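Local coordinates for protein thiamine-monophosphate kinase (Stenotrophomonas maltophilia, PDB 6XEP) that probably catalyses the ATP-dependent phosphorylation of thiamine monophosphate to thiamine diphosphate, the active form of vitamin B1, at residues Thr52-Asn57 with Leu80-Ala85; Lys74-Asn79 with Phe115-Gln120; Asp161-Gly166 with Ala289-Ala294; Arg215-Ala220 with Ala284-Ala289. All coordinates share one frame; numbering follows the deposited sequence. Where two conformers were deposited one is given.

In the fold
Contacts 1 and 2 lie in the N-terminal domain of the PurM-like fold and share helix 68-85, which meets strand 48-57 in contact 1 and helix 104-120 in contact 2. Asn79 of contact 2 joins them by a probable hydrogen bond to Thr52. Contacts 3 and 4 lie in the C-terminal domain and share helix 287-297; their centres are about 8 Å apart, against about 23 Å between those of contacts 1 and 3. Contacts 1 to 3 are largely buried, whereas contact 4 is at the surface. Chemistry follows place: paired carboxylates at the predicted magnesium site, leucine-on-alanine packing that also reaches the backbones, aromatic packing against the second sheet, and a ring-amide contact outside.

Contact 1 (Thr52-Asn57 with Leu80-Ala85); sequences TADTLN and LSDLAA
Part of the predicted magnesium-binding cluster of the kinase is formed by Thr52 and Asp54 on a strand and Asp82 on a helix, with Leu83 packing beside them. No magnesium is present in the crystal, and the two acids approach each other directly from opposite directions. Asp54 OD1 lies 2.6 Å from Asp82 OD2, and the carboxylate planes are turned 50° apart. Asp82 was modelled in two conformers, so the details of this approach are those of one copy. A water spans the other pair of oxygens, at 2.7 Å from Asp54 OD2 and 3.1 Å from Asp82 OD1. It is placed to donate to either, but cannot be assumed to serve all the acceptors around it at once.

The apolar half of the contact is carried by the methyl group of Thr52, itself one of two deposited conformers. With CG2 anti to the carbonyl carbon and OG1 at chi1 67°, the methyl faces the helix. Thr52 CG2 reaches Leu83 CD2 at 3.6 Å, and the same methyl lies 3.7 Å from Asp82 CB, at the root of the carboxylate. Thr52 OG1 is probably hydrogen-bonded to Asn79 ND2, one turn earlier on the helix.

The segment axes run at 149°, with closest approach 8.6 Å. Strand 48-57 is hydrogen-bonded to strand 136-145 through Thr52 and Asp54, and Leu83 also touches Ala141 there. Asp223 lies beside Asp82, bringing in the C-terminal domain, while Asp129 of the second subunit bonds to Thr55 N, consistent with a site assembled at the dimer interface.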
loop_
_atom_site.group_PDB
_atom_site.type_symbol
_atom_site.label_atom_id
_atom_site.label_comp_id
_atom_site.label_asym_id
_atom_site.label_seq_id
_atom_site.Cartn_x
_atom_site.Cartn_y
_atom_site.Cartn_z
ATOM N N THR A 52 -1.663 -2.509 -7.892
ATOM C CA THR A 52 -0.280 -2.950 -7.802
ATOM C C THR A 52 0.338 -2.377 -6.541
ATOM O O THR A 52 -0.076 -1.325 -6.065
ATOM C CB THR A 52 0.559 -2.500 -9.008
ATOM O OG1 THR A 52 0.700 -1.077 -8.993
ATOM C CG2 THR A 52 -0.089 -2.916 -10.301
ATOM N N ALA A 53 1.346 -3.067 -6.011
ATOM C CA ALA A 53 2.002 -2.565 -4.815
ATOM C C ALA A 53 3.452 -3.001 -4.862
ATOM O O ALA A 53 3.743 -4.141 -5.217
ATOM C CB ALA A 53 1.356 -3.083 -3.527
ATOM N N ASP A 54 4.345 -2.089 -4.494
ATOM C CA ASP A 54 5.780 -2.339 -4.504
ATOM C C ASP A 54 6.387 -1.584 -3.337
ATOM O O ASP A 54 5.938 -0.484 -3.009
ATOM C CB ASP A 54 6.428 -1.870 -5.811
ATOM C CG ASP A 54 5.930 -2.636 -7.029
ATOM O OD1 ASP A 54 5.005 -2.129 -7.703
ATOM O OD2 ASP A 54 6.455 -3.748 -7.309
ATOM N N THR A 55 7.394 -2.172 -2.702
ATOM C CA THR A 55 8.134 -1.479 -1.660
ATOM C C THR A 55 9.569 -1.322 -2.128
ATOM O O THR A 55 10.152 -2.275 -2.643
ATOM C CB THR A 55 8.088 -2.237 -0.331
ATOM O OG1 THR A 55 6.745 -2.241 0.166
ATOM C CG2 THR A 55 9.009 -1.572 0.687
ATOM N N LEU A 56 10.120 -0.123 -1.979
ATOM C CA LEU A 56 11.539 0.113 -2.220
ATOM C C LEU A 56 12.193 0.395 -0.880
ATOM O O LEU A 56 11.758 1.293 -0.148
ATOM C CB LEU A 56 11.777 1.266 -3.195
ATOM C CG LEU A 56 11.684 0.910 -4.693
ATOM C CD1 LEU A 56 10.309 0.426 -5.100
ATOM C CD2 LEU A 56 12.100 2.095 -5.542
ATOM N N ASN A 57 13.229 -0.374 -0.560
ATOM C CA ASN A 57 13.956 -0.261 0.695
ATOM C C ASN A 57 15.360 0.266 0.450
ATOM O O ASN A 57 16.044 -0.181 -0.478
ATOM C CB ASN A 57 14.036 -1.619 1.383
ATOM C CG ASN A 57 12.684 -2.087 1.827
ATOM O OD1 ASN A 57 11.918 -1.290 2.353
ATOM N ND2 ASN A 57 12.355 -3.354 1.574
ATOM N N LEU A 80 3.865 2.356 -11.839
ATOM C CA LEU A 80 3.300 2.743 -13.118
ATOM C C LEU A 80 3.729 1.781 -14.215
ATOM O O LEU A 80 2.961 1.519 -15.142
ATOM C CB LEU A 80 3.716 4.168 -13.461
ATOM C CG LEU A 80 3.082 5.261 -12.611
ATOM C CD1 LEU A 80 3.605 6.642 -13.030
ATOM C CD2 LEU A 80 1.543 5.199 -12.713
ATOM N N SER A 81 4.957 1.269 -14.132
ATOM C CA SER A 81 5.406 0.295 -15.116
ATOM C C SER A 81 4.592 -0.997 -15.010
ATOM O O SER A 81 4.270 -1.621 -16.031
ATOM C CB SER A 81 6.893 0.022 -14.927
ATOM O OG SER A 81 7.322 -0.930 -15.880
ATOM N N ASP A 82 4.259 -1.407 -13.779
ATOM C CA ASP A 82 3.384 -2.559 -13.563
ATOM C C ASP A 82 2.023 -2.326 -14.210
ATOM O O ASP A 82 1.473 -3.204 -14.886
ATOM C CB ASP A 82 3.185 -2.811 -12.062
ATOM C CG ASP A 82 4.462 -3.183 -11.316
ATOM O OD1 ASP A 82 5.490 -3.505 -11.939
ATOM O OD2 ASP A 82 4.412 -3.153 -10.063
ATOM N N LEU A 83 1.448 -1.137 -13.980
ATOM C CA LEU A 83 0.150 -0.818 -14.568
ATOM C C LEU A 83 0.239 -0.761 -16.083
ATOM O O LEU A 83 -0.693 -1.172 -16.776
ATOM C CB LEU A 83 -0.369 0.518 -14.031
ATOM C CG LEU A 83 -0.823 0.494 -12.571
ATOM C CD1 LEU A 83 -1.348 1.856 -12.175
ATOM C CD2 LEU A 83 -1.896 -0.573 -12.374
ATOM N N ALA A 84 1.350 -0.245 -16.613
ATOM C CA ALA A 84 1.509 -0.148 -18.065
ATOM C C ALA A 84 1.426 -1.512 -18.730
ATOM O O ALA A 84 0.788 -1.671 -19.783
ATOM C CB ALA A 84 2.847 0.511 -18.397
ATOM N N ALA A 85 2.079 -2.512 -18.135
ATOM C CA ALA A 85 2.128 -3.838 -18.724
ATOM C C ALA A 85 0.771 -4.501 -18.722
ATOM O O ALA A 85 0.578 -5.491 -19.426
ATOM C CB ALA A 85 3.140 -4.713 -17.970
HETATM O O HOH W 1 7.225 -4.671 -9.696
#

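Contact 2 (Lys74-Asn79 with Phe115-Gln120); sequences KTLAVN and FALADQ
Leu76 and Ala77 meet Leu117 and Ala118 without any ring, side-chain amide or carboxylate between them, so there are no side-chain faces or edges to fill; the flat groups that are approached are peptides of the two backbones. The CD2 methyl of Leu117 comes within 3.5 Å of Ala77 N, and in the same way the CD2 methyl of Leu76 comes within 3.5 Å of Ala118 N. Each leucine thus reaches across to the backbone of the opposite helix.

Both use the same conformation. CG stands anti to the backbone N in Leu76 (chi1 177°) and in Leu117 (chi1 178°), which, with the matching second torsion, directs CD2 of each toward the other helix. Leu76 CD2 also touches Ala118 CB at 3.5 Å, and Leu117 CD2 touches Ala77 CB at 3.6 Å, a near-symmetric exchange of leucine onto alanine. The two leucines cross at a slant, with Leu76 CG 4.0 Å from Leu117 CD2.

The segment axes come within 9.1 Å and run 32° apart in the same general direction. Leu117 packs further on Trp73 and Leu80 of helix 68-85 and on Pro206, and Ala118 on Ile123. Next to the contact, Thr75 and Asn79 turn to strands 48-57 and 136-145.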
loop_
_atom_site.group_PDB
_atom_site.type_symbol
_atom_site.label_atom_id
_atom_site.label_comp_id
_atom_site.label_asym_id
_atom_site.label_seq_id
_atom_site.Cartn_x
_atom_site.Cartn_y
_atom_site.Cartn_z
ATOM N N LYS A 74 11.377 7.102 -8.671
ATOM C CA LYS A 74 11.493 5.688 -8.985
ATOM C C LYS A 74 10.462 4.867 -8.226
ATOM O O LYS A 74 9.918 3.901 -8.774
ATOM C CB LYS A 74 12.917 5.191 -8.697
ATOM C CG LYS A 74 13.100 3.738 -9.137
ATOM C CD LYS A 74 14.578 3.365 -9.321
ATOM C CE LYS A 74 14.677 1.968 -9.930
ATOM N NZ LYS A 74 16.075 1.538 -10.193
ATOM N N THR A 75 10.146 5.262 -6.981
ATOM C CA THR A 75 9.140 4.514 -6.222
ATOM C C THR A 75 7.816 4.465 -6.984
ATOM O O THR A 75 7.202 3.399 -7.127
ATOM C CB THR A 75 8.968 5.141 -4.829
ATOM O OG1 THR A 75 10.201 5.018 -4.112
ATOM C CG2 THR A 75 7.924 4.389 -4.038
ATOM N N LEU A 76 7.392 5.596 -7.541
ATOM C CA LEU A 76 6.166 5.594 -8.335
ATOM C C LEU A 76 6.371 4.913 -9.690
ATOM O O LEU A 76 5.469 4.225 -10.179
ATOM C CB LEU A 76 5.669 7.022 -8.529
ATOM C CG LEU A 76 4.429 7.224 -9.399
ATOM C CD1 LEU A 76 3.210 6.475 -8.819
ATOM C CD2 LEU A 76 4.141 8.723 -9.511
ATOM N N ALA A 77 7.531 5.108 -10.320
ATOM C CA ALA A 77 7.760 4.551 -11.649
ATOM C C ALA A 77 7.608 3.030 -11.667
ATOM O O ALA A 77 7.112 2.466 -12.648
ATOM C CB ALA A 77 9.151 4.943 -12.150
ATOM N N VAL A 78 8.056 2.349 -10.611
ATOM C CA VAL A 78 7.913 0.893 -10.557
ATOM C C VAL A 78 6.443 0.499 -10.680
ATOM O O VAL A 78 6.080 -0.406 -11.438
ATOM C CB VAL A 78 8.541 0.340 -9.265
ATOM C CG1 VAL A 78 8.310 -1.156 -9.197
ATOM C CG2 VAL A 78 10.021 0.651 -9.254
ATOM N N ASN A 79 5.574 1.184 -9.939
ATOM C CA ASN A 79 4.154 0.847 -9.954
ATOM C C ASN A 79 3.504 1.201 -11.280
ATOM O O ASN A 79 2.640 0.466 -11.778
ATOM C CB ASN A 79 3.453 1.577 -8.817
ATOM C CG ASN A 79 3.764 0.974 -7.489
ATOM O OD1 ASN A 79 4.775 1.299 -6.865
ATOM N ND2 ASN A 79 2.917 0.054 -7.049
ATOM N N PHE A 115 5.663 13.862 -7.596
ATOM C CA PHE A 115 4.685 14.611 -8.370
ATOM C C PHE A 115 5.184 14.906 -9.767
ATOM O O PHE A 115 4.374 14.996 -10.692
ATOM C CB PHE A 115 4.318 15.929 -7.674
ATOM C CG PHE A 115 3.575 15.742 -6.384
ATOM C CD1 PHE A 115 2.376 15.037 -6.353
ATOM C CD2 PHE A 115 4.084 16.258 -5.196
ATOM C CE1 PHE A 115 1.680 14.869 -5.153
ATOM C CE2 PHE A 115 3.391 16.104 -3.995
ATOM C CZ PHE A 115 2.189 15.402 -3.977
ATOM N N ALA A 116 6.498 15.070 -9.953
ATOM C CA ALA A 116 6.988 15.284 -11.311
ATOM C C ALA A 116 6.537 14.155 -12.224
ATOM O O ALA A 116 6.070 14.398 -13.340
ATOM C CB ALA A 116 8.512 15.410 -11.339
ATOM N N LEU A 117 6.653 12.910 -11.756
ATOM C CA LEU A 117 6.207 11.770 -12.556
ATOM C C LEU A 117 4.692 11.579 -12.490
ATOM O O LEU A 117 4.056 11.326 -13.515
ATOM C CB LEU A 117 6.924 10.503 -12.091
ATOM C CG LEU A 117 6.518 9.225 -12.809
ATOM C CD1 LEU A 117 6.800 9.316 -14.296
ATOM C CD2 LEU A 117 7.255 8.036 -12.171
ATOM N N ALA A 118 4.101 11.710 -11.298
ATOM C CA ALA A 118 2.667 11.486 -11.143
ATOM C C ALA A 118 1.853 12.409 -12.037
ATOM O O ALA A 118 0.865 11.975 -12.643
ATOM C CB ALA A 118 2.256 11.687 -9.683
ATOM N N ASP A 119 2.236 13.691 -12.113
ATOM C CA ASP A 119 1.498 14.648 -12.931
ATOM C C ASP A 119 1.498 14.263 -14.401
ATOM O O ASP A 119 0.531 14.545 -15.116
ATOM C CB ASP A 119 2.086 16.057 -12.774
ATOM C CG ASP A 119 1.871 16.618 -11.383
ATOM O OD1 ASP A 119 1.186 15.942 -10.576
ATOM O OD2 ASP A 119 2.382 17.726 -11.100
ATOM N N GLN A 120 2.581 13.660 -14.879
ATOM C CA GLN A 120 2.650 13.286 -16.287
ATOM C C GLN A 120 1.643 12.212 -16.659
ATOM O O GLN A 120 1.328 12.058 -17.841
ATOM C CB GLN A 120 4.046 12.775 -16.625
ATOM C CG GLN A 120 5.100 13.838 -16.712
ATOM C CD GLN A 120 6.469 13.236 -16.946
ATOM O OE1 GLN A 120 6.617 12.306 -17.739
ATOM N NE2 GLN A 120 7.473 13.751 -16.249
#

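Contact 3 (Asp161-Gly166 with Ala289-Ala294); sequences DIWVSG and ALHYLA
Trp163 points its CB toward the helix carrying Leu290 and His291, and the indole makes its contacts progressively along the ring. CB and CG touch neither residue closely. With CG anti to the carbonyl carbon (chi1 -64°), the five-membered ring is brought under a methyl: Leu290 CD1 is 3.4 Å from Trp163 NE1, with CD1 and CE2 of the indole on either side of that nitrogen also in contact. The methyl sits over one face, 3.7 Å from the five-membered centroid and 26° off the ring normal, a CH-pi contact. Trp163 CZ2 still lies under the same methyl, 3.8 Å from Leu290 CD1, with Leu290 CB just beyond.

At the outer end, Trp163 CH2 reaches His291 CE1 at 3.8 Å. Here the indole presents its edge to the imidazole face, with centroids 5.3 Å apart and planes at 71°, which defines a T-shaped (edge-to-face) pair. The imidazole rests at the exposed margin, while Leu290 is buried.

Away from the predicted substrate and metal sites, this is packing of helix 287-297 on the C-terminal sheet. Strand 161-165 lies between strands 277-282 and 301-308; Phe280 of the former meets the indole with its ring nearly parallel, and Leu290 also packs on Phe280 and Ala282. Leu293 turns instead to helix 208-214.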
loop_
_atom_site.group_PDB
_atom_site.type_symbol
_atom_site.label_atom_id
_atom_site.label_comp_id
_atom_site.label_asym_id
_atom_site.label_seq_id
_atom_site.Cartn_x
_atom_site.Cartn_y
_atom_site.Cartn_z
ATOM N N ASP A 161 5.694 -11.903 -33.635
ATOM C CA ASP A 161 6.941 -11.192 -33.371
ATOM C C ASP A 161 7.020 -10.831 -31.888
ATOM O O ASP A 161 6.004 -10.592 -31.236
ATOM C CB ASP A 161 7.033 -9.900 -34.186
ATOM C CG ASP A 161 7.055 -10.135 -35.682
ATOM O OD1 ASP A 161 7.685 -11.119 -36.116
ATOM O OD2 ASP A 161 6.463 -9.309 -36.433
ATOM N N ILE A 162 8.240 -10.748 -31.370
ATOM C CA ILE A 162 8.509 -10.213 -30.041
ATOM C C ILE A 162 9.082 -8.813 -30.215
ATOM O O ILE A 162 9.968 -8.603 -31.060
ATOM C CB ILE A 162 9.489 -11.113 -29.267
ATOM C CG1 ILE A 162 8.947 -12.549 -29.172
ATOM C CG2 ILE A 162 9.726 -10.581 -27.845
ATOM C CD1 ILE A 162 9.922 -13.489 -28.459
ATOM N N TRP A 163 8.595 -7.865 -29.408
ATOM C CA TRP A 163 8.993 -6.459 -29.462
ATOM C C TRP A 163 9.389 -5.984 -28.077
ATOM O O TRP A 163 8.912 -6.507 -27.074
ATOM C CB TRP A 163 7.856 -5.544 -29.943
ATOM C CG TRP A 163 7.394 -5.787 -31.359
ATOM C CD1 TRP A 163 6.535 -6.761 -31.791
ATOM C CD2 TRP A 163 7.763 -5.034 -32.518
ATOM N NE1 TRP A 163 6.353 -6.661 -33.144
ATOM C CE2 TRP A 163 7.087 -5.601 -33.616
ATOM C CE3 TRP A 163 8.596 -3.927 -32.731
ATOM C CZ2 TRP A 163 7.220 -5.105 -34.922
ATOM C CZ3 TRP A 163 8.730 -3.432 -34.020
ATOM C CH2 TRP A 163 8.046 -4.029 -35.108
ATOM N N VAL A 164 10.222 -4.944 -28.020
ATOM C CA VAL A 164 10.523 -4.309 -26.743
ATOM C C VAL A 164 10.669 -2.802 -26.948
ATOM O O VAL A 164 11.139 -2.339 -27.990
ATOM C CB VAL A 164 11.787 -4.919 -26.078
ATOM C CG1 VAL A 164 13.051 -4.592 -26.864
ATOM C CG2 VAL A 164 11.894 -4.468 -24.613
ATOM N N SER A 165 10.239 -2.038 -25.951
ATOM C CA SER A 165 10.296 -0.583 -26.029
ATOM C C SER A 165 11.643 -0.069 -25.530
ATOM O O SER A 165 12.360 -0.752 -24.800
ATOM C CB SER A 165 9.169 0.046 -25.201
ATOM O OG SER A 165 9.295 -0.282 -23.801
ATOM N N GLY A 166 11.984 1.155 -25.950
ATOM C CA GLY A 166 13.140 1.848 -25.395
ATOM C C GLY A 166 14.453 1.128 -25.648
ATOM O O GLY A 166 14.765 0.688 -26.767
ATOM N N ALA A 289 2.255 -1.219 -38.651
ATOM C CA ALA A 289 1.512 -0.410 -37.692
ATOM C C ALA A 289 2.367 -0.074 -36.481
ATOM O O ALA A 289 2.307 1.046 -35.961
ATOM C CB ALA A 289 0.242 -1.147 -37.261
ATOM N N LEU A 290 3.174 -1.032 -36.022
ATOM C CA LEU A 290 4.002 -0.793 -34.849
ATOM C C LEU A 290 5.142 0.166 -35.154
ATOM O O LEU A 290 5.524 0.955 -34.289
ATOM C CB LEU A 290 4.514 -2.128 -34.293
ATOM C CG LEU A 290 3.404 -2.941 -33.619
ATOM C CD1 LEU A 290 3.813 -4.407 -33.402
ATOM C CD2 LEU A 290 3.007 -2.301 -32.292
ATOM N N HIS A 291 5.697 0.137 -36.371
ATOM C CA HIS A 291 6.675 1.164 -36.723
ATOM C C HIS A 291 6.025 2.537 -36.730
ATOM O O HIS A 291 6.615 3.521 -36.263
ATOM C CB HIS A 291 7.312 0.858 -38.079
ATOM C CG HIS A 291 8.186 -0.355 -38.053
ATOM N ND1 HIS A 291 9.274 -0.461 -37.214
ATOM C CD2 HIS A 291 8.118 -1.523 -38.730
ATOM C CE1 HIS A 291 9.844 -1.640 -37.382
ATOM N NE2 HIS A 291 9.162 -2.304 -38.297
ATOM N N TYR A 292 4.794 2.612 -37.233
ATOM C CA TYR A 292 4.066 3.871 -37.212
ATOM C C TYR A 292 3.800 4.316 -35.786
ATOM O O TYR A 292 3.895 5.508 -35.471
ATOM C CB TYR A 292 2.748 3.735 -37.970
ATOM C CG TYR A 292 1.991 5.040 -38.032
ATOM C CD1 TYR A 292 1.040 5.364 -37.064
ATOM C CD2 TYR A 292 2.248 5.970 -39.038
ATOM C CE1 TYR A 292 0.350 6.571 -37.108
ATOM C CE2 TYR A 292 1.555 7.181 -39.093
ATOM C CZ TYR A 292 0.612 7.472 -38.124
ATOM O OH TYR A 292 -0.072 8.667 -38.166
ATOM N N LEU A 293 3.451 3.368 -34.912
ATOM C CA LEU A 293 3.191 3.703 -33.513
ATOM C C LEU A 293 4.441 4.259 -32.845
ATOM O O LEU A 293 4.371 5.231 -32.083
ATOM C CB LEU A 293 2.691 2.456 -32.764
ATOM C CG LEU A 293 2.426 2.639 -31.261
ATOM C CD1 LEU A 293 1.325 3.656 -31.022
ATOM C CD2 LEU A 293 2.074 1.307 -30.618
ATOM N N ALA A 294 5.595 3.644 -33.117
ATOM C CA ALA A 294 6.843 4.125 -32.542
ATOM C C ALA A 294 7.104 5.564 -32.962
ATOM O O ALA A 294 7.514 6.388 -32.142
ATOM C CB ALA A 294 7.997 3.213 -32.959
#

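Contact 4 (Arg215-Ala220 with Ala284-Ala289); sequences RAFAHA and ADQRDA
The ring-amide contact joins Phe217 to Gln286. The amide oxygen Gln286 OE1 stands 3.7 Å from Phe217 CD2, close to the ring plane, so the oxygen faces the ring edge and not the pi cloud. Ring and amide planes are inclined by 43°, and the two side chains cross at about a right angle. A bend in the glutamine chain (chi2 -58°) folds the amide back instead of letting it extend. Lower on the same side chain, Gln286 CG passes 3.7 Å from the backbone oxygen of Phe217.

Apolar contact is made by Ala289, one turn along. Its CB approaches obliquely, 3.9 Å from Phe217 CE2 and 4.1 Å from Phe217 CD2. Within the loop, Ala216 CB lies over one face of the phenyl ring, toward its rim. Phe217 also packs on Leu290 and Leu293, so the ring bears on helix 287-297 at several points.

The glutamine occupies the N-cap position of that helix, at the end of the short 3-10 turn 284-286, and the phenylalanine belongs to the connection from helix 208-214 to edge strand 220-224 of the PurM-like C-terminal domain.

Hydrogen bonding is local. Gln286 NE2 donates to Asp285 OD2 over 3.2 Å with an N-H...O angle of 156°, meeting the carboxylate from above its plane. This bond ties down the nitrogen end of the amide while OE1 faces the ring. On the neighbouring residue, Arg287 forms a salt bridge to Asp161, linking the start of the helix to strand 161-165.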
loop_
_atom_site.group_PDB
_atom_site.type_symbol
_atom_site.label_atom_id
_atom_site.label_comp_id
_atom_site.label_asym_id
_atom_site.label_seq_id
_atom_site.Cartn_x
_atom_site.Cartn_y
_atom_site.Cartn_z
ATOM N N ARG A 215 -3.247 -2.597 -26.452
ATOM C CA ARG A 215 -4.385 -3.501 -26.567
ATOM C C ARG A 215 -4.868 -3.566 -28.001
ATOM O O ARG A 215 -5.332 -4.619 -28.459
ATOM C CB ARG A 215 -5.525 -3.072 -25.640
ATOM C CG ARG A 215 -6.788 -3.945 -25.758
ATOM C CD ARG A 215 -6.544 -5.401 -25.314
ATOM N NE ARG A 215 -7.780 -6.181 -25.401
ATOM C CZ ARG A 215 -8.167 -6.865 -26.475
ATOM N NH1 ARG A 215 -7.408 -6.889 -27.565
ATOM N NH2 ARG A 215 -9.314 -7.533 -26.461
ATOM N N ALA A 216 -4.729 -2.459 -28.738
ATOM C CA ALA A 216 -5.156 -2.452 -30.128
ATOM C C ALA A 216 -4.202 -3.189 -31.055
ATOM O O ALA A 216 -4.568 -3.436 -32.211
ATOM C CB ALA A 216 -5.327 -1.009 -30.610
ATOM N N PHE A 217 -2.999 -3.554 -30.596
ATOM C CA PHE A 217 -1.992 -4.105 -31.505
ATOM C C PHE A 217 -1.400 -5.434 -31.049
ATOM O O PHE A 217 -0.978 -6.237 -31.883
ATOM C CB PHE A 217 -0.819 -3.118 -31.704
ATOM C CG PHE A 217 -1.223 -1.748 -32.217
ATOM C CD1 PHE A 217 -1.384 -0.682 -31.338
ATOM C CD2 PHE A 217 -1.405 -1.519 -33.573
ATOM C CE1 PHE A 217 -1.729 0.571 -31.795
ATOM C CE2 PHE A 217 -1.763 -0.254 -34.038
ATOM C CZ PHE A 217 -1.920 0.784 -33.150
ATOM N N ALA A 218 -1.324 -5.672 -29.746
ATOM C CA ALA A 218 -0.492 -6.736 -29.209
ATOM C C ALA A 218 -1.345 -7.894 -28.713
ATOM O O ALA A 218 -2.548 -7.755 -28.488
ATOM C CB ALA A 218 0.386 -6.218 -28.063
ATOM N N HIS A 219 -0.701 -9.043 -28.542
ATOM C CA HIS A 219 -1.337 -10.236 -27.994
ATOM C C HIS A 219 -1.022 -10.454 -26.525
ATOM O O HIS A 219 -1.894 -10.889 -25.762
ATOM C CB HIS A 219 -0.896 -11.473 -28.781
ATOM C CG HIS A 219 -1.524 -11.588 -30.135
ATOM N ND1 HIS A 219 -0.959 -12.322 -31.156
ATOM C CD2 HIS A 219 -2.681 -11.090 -30.626
ATOM C CE1 HIS A 219 -1.731 -12.251 -32.227
ATOM N NE2 HIS A 219 -2.790 -11.521 -31.928
ATOM N N ALA A 220 0.219 -10.195 -26.125
ATOM C CA ALA A 220 0.668 -10.407 -24.757
ATOM C C ALA A 220 1.718 -9.359 -24.435
ATOM O O ALA A 220 2.383 -8.830 -25.329
ATOM C CB ALA A 220 1.235 -11.817 -24.566
ATOM N N ALA A 284 2.573 -11.011 -36.894
ATOM C CA ALA A 284 3.583 -10.509 -37.832
ATOM C C ALA A 284 3.038 -9.422 -38.751
ATOM O O ALA A 284 3.806 -8.580 -39.244
ATOM C CB ALA A 284 4.150 -11.655 -38.668
ATOM N N ASP A 285 1.732 -9.416 -39.011
ATOM C CA ASP A 285 1.190 -8.407 -39.909
ATOM C C ASP A 285 0.979 -7.053 -39.234
ATOM O O ASP A 285 0.495 -6.124 -39.895
ATOM C CB ASP A 285 -0.109 -8.920 -40.562
ATOM C CG ASP A 285 -1.256 -9.106 -39.578
ATOM O OD1 ASP A 285 -2.365 -9.463 -40.027
ATOM O OD2 ASP A 285 -1.079 -8.890 -38.375
ATOM N N GLN A 286 1.365 -6.907 -37.967
ATOM C CA GLN A 286 1.341 -5.626 -37.274
ATOM C C GLN A 286 2.647 -4.837 -37.417
ATOM O O GLN A 286 2.789 -3.795 -36.776
ATOM C CB GLN A 286 1.036 -5.823 -35.785
ATOM C CG GLN A 286 -0.325 -6.442 -35.505
ATOM C CD GLN A 286 -1.451 -5.633 -36.088
ATOM O OE1 GLN A 286 -1.625 -4.461 -35.753
ATOM N NE2 GLN A 286 -2.217 -6.242 -36.987
ATOM N N ARG A 287 3.598 -5.300 -38.242
ATOM C CA ARG A 287 4.912 -4.658 -38.252
ATOM C C ARG A 287 4.816 -3.210 -38.698
ATOM O O ARG A 287 5.365 -2.317 -38.040
ATOM C CB ARG A 287 5.882 -5.423 -39.149
ATOM C CG ARG A 287 6.470 -6.633 -38.461
ATOM C CD ARG A 287 7.338 -7.413 -39.412
ATOM N NE ARG A 287 7.687 -8.717 -38.865
ATOM C CZ ARG A 287 8.499 -9.571 -39.474
ATOM N NH1 ARG A 287 9.062 -9.239 -40.646
ATOM N NH2 ARG A 287 8.753 -10.745 -38.907
ATOM N N ASP A 288 4.139 -2.965 -39.827
ATOM C CA ASP A 288 3.969 -1.608 -40.335
ATOM C C ASP A 288 3.314 -0.718 -39.287
ATOM O O ASP A 288 3.759 0.409 -39.048
ATOM C CB ASP A 288 3.127 -1.617 -41.614
ATOM C CG ASP A 288 3.834 -2.277 -42.781
ATOM O OD1 ASP A 288 5.033 -2.602 -42.649
ATOM O OD2 ASP A 288 3.185 -2.460 -43.830
ATOM N N ALA A 289 2.255 -1.219 -38.651
ATOM C CA ALA A 289 1.512 -0.410 -37.692
ATOM C C ALA A 289 2.367 -0.074 -36.481
ATOM O O ALA A 289 2.307 1.046 -35.961
ATOM C CB ALA A 289 0.242 -1.147 -37.261
#